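Local atomic coordinates of ABC transporter, periplasmic substrate-binding protein (Vibrio cholerae O1 biovar eltor, PDB entry 1TWY), a protein that probably binds phosphate in the periplasm and delivers it to an ABC-type transporter for uptake into the cell. Residues R40-K48 with K266-I274. Sequence-based numbering, arbitrary orientation.
Sequences RIMDVLAEK and KLIVEYGYI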
loop_
_atom_site.group_PDB
_atom_site.type_symbol
_atom_site.label_atom_id
_atom_site.label_comp_id
_atom_site.label_asym_id
_atom_site.label_seq_id
_atom_site.Cartn_x
_atom_site.Cartn_y
_atom_site.Cartn_z
ATOM N N ARG A 40 4.047 -10.079 1.600
ATOM C CA ARG A 40 4.958 -10.233 0.405
ATOM C C ARG A 40 6.423 -10.064 0.919
ATOM O O ARG A 40 7.248 -10.963 0.837
ATOM C CB ARG A 40 4.605 -9.160 -0.644
ATOM C CG ARG A 40 3.152 -9.331 -1.225
ATOM C CD ARG A 40 2.920 -8.593 -2.566
ATOM N NE ARG A 40 3.976 -8.966 -3.505
ATOM C CZ ARG A 40 4.766 -8.118 -4.154
ATOM N NH1 ARG A 40 4.655 -6.795 -3.987
ATOM N NH2 ARG A 40 5.684 -8.601 -4.978
ATOM N N ILE A 41 6.691 -9.031 1.685
ATOM C CA ILE A 41 8.072 -8.860 2.202
ATOM C C ILE A 41 8.309 -9.680 3.448
ATOM O O ILE A 41 9.380 -10.203 3.646
ATOM C CB ILE A 41 8.416 -7.375 2.365
ATOM C CG1 ILE A 41 9.897 -7.129 2.663
ATOM C CG2 ILE A 41 7.572 -6.666 3.484
ATOM C CD1 ILE A 41 10.910 -7.684 1.522
HETATM N N MSE A 42 7.244 -9.921 4.245
HETATM C CA MSE A 42 7.459 -10.710 5.458
HETATM C C MSE A 42 7.845 -12.137 5.180
HETATM O O MSE A 42 8.611 -12.742 5.914
HETATM C CB MSE A 42 6.267 -10.643 6.464
HETATM C CG MSE A 42 6.409 -11.269 7.759
HETATM SE SE MSE A 42 7.820 -10.276 8.775
HETATM C CE MSE A 42 7.074 -8.497 8.797
ATOM N N ASP A 43 7.298 -12.668 4.078
ATOM C CA ASP A 43 7.700 -14.003 3.691
ATOM C C ASP A 43 9.244 -14.143 3.491
ATOM O O ASP A 43 9.898 -15.063 3.957
ATOM C CB ASP A 43 7.035 -14.351 2.371
ATOM C CG ASP A 43 5.587 -14.850 2.510
ATOM O OD1 ASP A 43 5.120 -15.193 3.641
ATOM O OD2 ASP A 43 4.862 -14.712 1.546
ATOM N N VAL A 44 9.813 -13.154 2.852
ATOM C CA VAL A 44 11.294 -13.099 2.748
ATOM C C VAL A 44 12.023 -12.896 4.068
ATOM O O VAL A 44 13.030 -13.564 4.348
ATOM C CB VAL A 44 11.695 -11.979 1.848
ATOM C CG1 VAL A 44 13.229 -11.971 1.654
ATOM C CG2 VAL A 44 11.033 -12.121 0.429
ATOM N N LEU A 45 11.526 -12.026 4.910
ATOM C CA LEU A 45 12.191 -11.756 6.178
ATOM C C LEU A 45 12.170 -13.012 7.035
ATOM O O LEU A 45 13.109 -13.314 7.745
ATOM C CB LEU A 45 11.545 -10.553 6.876
ATOM C CG LEU A 45 11.660 -9.282 6.073
ATOM C CD1 LEU A 45 10.824 -8.209 6.690
ATOM C CD2 LEU A 45 13.200 -8.825 6.087
ATOM N N ALA A 46 11.016 -13.663 7.062
ATOM C CA ALA A 46 10.821 -14.857 7.871
ATOM C C ALA A 46 11.818 -15.973 7.407
ATOM O O ALA A 46 12.540 -16.557 8.225
ATOM C CB ALA A 46 9.399 -15.375 7.762
ATOM N N GLU A 47 11.827 -16.239 6.105
ATOM C CA GLU A 47 12.736 -17.269 5.568
ATOM C C GLU A 47 14.195 -16.929 5.948
ATOM O O GLU A 47 14.940 -17.789 6.399
ATOM C CB GLU A 47 12.525 -17.455 4.051
ATOM C CG GLU A 47 13.523 -18.411 3.367
ATOM C CD GLU A 47 12.941 -19.083 2.109
ATOM O OE1 GLU A 47 11.772 -19.590 2.136
ATOM O OE2 GLU A 47 13.650 -19.098 1.073
ATOM N N LYS A 48 14.593 -15.659 5.882
ATOM C CA LYS A 48 15.901 -15.252 6.373
ATOM C C LYS A 48 16.093 -15.564 7.864
ATOM O O LYS A 48 17.137 -16.069 8.276
ATOM C CB LYS A 48 16.156 -13.763 6.054
ATOM C CG LYS A 48 17.324 -13.019 6.748
ATOM C CD LYS A 48 18.734 -13.440 6.273
ATOM C CE LYS A 48 19.714 -12.270 6.280
ATOM N NZ LYS A 48 19.902 -11.734 4.882
ATOM N N LYS A 266 17.993 -3.896 4.842
ATOM C CA LYS A 266 18.705 -4.040 3.580
ATOM C C LYS A 266 17.679 -4.783 2.610
ATOM O O LYS A 266 17.537 -4.372 1.432
ATOM C CB LYS A 266 20.064 -4.741 3.849
ATOM C CG LYS A 266 20.837 -5.112 2.609
ATOM C CD LYS A 266 20.340 -6.430 1.953
ATOM C CE LYS A 266 21.281 -6.875 0.784
ATOM N NZ LYS A 266 20.797 -8.079 0.012
ATOM N N LEU A 267 17.100 -5.843 3.190
ATOM C CA LEU A 267 16.159 -6.659 2.379
ATOM C C LEU A 267 14.940 -5.855 2.039
ATOM O O LEU A 267 14.488 -5.794 0.846
ATOM C CB LEU A 267 15.744 -7.893 3.095
ATOM C CG LEU A 267 16.796 -8.988 3.085
ATOM C CD1 LEU A 267 16.474 -10.039 4.072
ATOM C CD2 LEU A 267 16.879 -9.700 1.746
ATOM N N ILE A 268 14.417 -5.146 3.009
ATOM C CA ILE A 268 13.221 -4.269 2.783
ATOM C C ILE A 268 13.443 -3.259 1.651
ATOM O O ILE A 268 12.614 -3.163 0.738
ATOM C CB ILE A 268 12.744 -3.646 4.085
ATOM C CG1 ILE A 268 12.355 -4.735 5.062
ATOM C CG2 ILE A 268 11.589 -2.633 3.853
ATOM C CD1 ILE A 268 12.340 -4.356 6.498
ATOM N N VAL A 269 14.567 -2.513 1.695
ATOM C CA VAL A 269 14.966 -1.527 0.730
ATOM C C VAL A 269 15.159 -2.137 -0.669
ATOM O O VAL A 269 14.777 -1.557 -1.699
ATOM C CB VAL A 269 16.175 -0.746 1.276
ATOM C CG1 VAL A 269 16.805 0.106 0.214
ATOM C CG2 VAL A 269 15.664 0.064 2.399
ATOM N N GLU A 270 15.820 -3.268 -0.698
ATOM C CA GLU A 270 16.119 -3.858 -1.950
ATOM C C GLU A 270 14.900 -4.282 -2.694
ATOM O O GLU A 270 14.921 -4.277 -3.932
ATOM C CB GLU A 270 17.166 -4.977 -1.885
ATOM C CG GLU A 270 16.809 -6.345 -1.466
ATOM C CD GLU A 270 18.014 -7.276 -1.683
ATOM O OE1 GLU A 270 18.553 -7.310 -2.857
ATOM O OE2 GLU A 270 18.308 -8.062 -0.692
ATOM N N TYR A 271 13.849 -4.634 -1.965
ATOM C CA TYR A 271 12.541 -4.941 -2.637
ATOM C C TYR A 271 11.677 -3.736 -3.005
ATOM O O TYR A 271 10.544 -3.858 -3.561
ATOM C CB TYR A 271 11.807 -5.983 -1.838
ATOM C CG TYR A 271 12.306 -7.431 -1.989
ATOM C CD1 TYR A 271 13.441 -7.912 -1.369
ATOM C CD2 TYR A 271 11.652 -8.316 -2.869
ATOM C CE1 TYR A 271 13.878 -9.223 -1.549
ATOM C CE2 TYR A 271 12.056 -9.581 -3.025
ATOM C CZ TYR A 271 13.162 -10.061 -2.364
ATOM O OH TYR A 271 13.639 -11.327 -2.543
ATOM N N GLY A 272 12.185 -2.551 -2.835
ATOM C CA GLY A 272 11.518 -1.308 -3.268
ATOM C C GLY A 272 10.674 -0.681 -2.206
ATOM O O GLY A 272 10.013 0.295 -2.525
ATOM N N TYR A 273 10.803 -1.085 -0.919
ATOM C CA TYR A 273 10.042 -0.382 0.090
ATOM C C TYR A 273 10.931 0.694 0.693
ATOM O O TYR A 273 12.151 0.685 0.452
ATOM C CB TYR A 273 9.485 -1.303 1.142
ATOM C CG TYR A 273 8.656 -2.402 0.549
ATOM C CD1 TYR A 273 7.397 -2.148 0.136
ATOM C CD2 TYR A 273 9.180 -3.627 0.338
ATOM C CE1 TYR A 273 6.650 -3.116 -0.414
ATOM C CE2 TYR A 273 8.430 -4.639 -0.242
ATOM C CZ TYR A 273 7.173 -4.352 -0.632
ATOM O OH TYR A 273 6.387 -5.312 -1.234
ATOM N N ILE A 274 10.371 1.607 1.429
ATOM C CA ILE A 274 11.046 2.895 1.786
ATOM C C ILE A 274 11.204 3.035 3.281
ATOM O O ILE A 274 10.278 2.870 4.081
ATOM C CB ILE A 274 10.278 4.085 1.264
ATOM C CG1 ILE A 274 10.295 4.084 -0.287
ATOM C CG2 ILE A 274 10.869 5.384 1.726
ATOM C CD1 ILE A 274 8.879 4.102 -0.804
#
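Two helices on one lobe of the periplasmic-binding-protein fold, 36-52 near the start of the chain and 262-270 near its end, run roughly antiparallel (147° between the short axes) and meet through I41, L45 and L267, with Y271 and Y273 extending the contact beyond the second helix. I41 touches both tyrosines, with different atoms. Its chi1 of -170° directs CG1 out from the helix, and the bend at the next bond brings CD1 to the base of the Y271 ring, 3.8 Å from CG of Y271. CB of I41 stands 3.8 Å from CE2 of Y273, the two side chains running alongside each other and pointing opposite ways. One turn further on, V44 approaches the far end of Y271, its CG2 4.0 Å from the tyrosine OH. L45 divides its branches: CD2 lies alongside L267, 4.0 Å from CD1 of that residue, and CD1 meets I268, whose side chain lies roughly perpendicular to that of L45. The bent K48 chain lies against CD1 of L267 with both CG (4.1 Å) and NZ (3.9 Å). Helix 262-270 is closed by a Schellman motif, in which Y273 N bonds to I268 O and G272 N to V269 O, with G272, at positive phi, as the C-prime residue. This turn brings Y273 back towards the first helix, where its OH comes 3.6 Å from NH1 of R40, the guanidinium and ring planes being 62° apart. The sheet is packed against both helices: M42 and A46 rest on strand 57-62, I268 and Y273 on strand 96-109, and the Y273 ring also meets F239. Helix 250-260 flanks the contact through L259, which touches both M42 and L45.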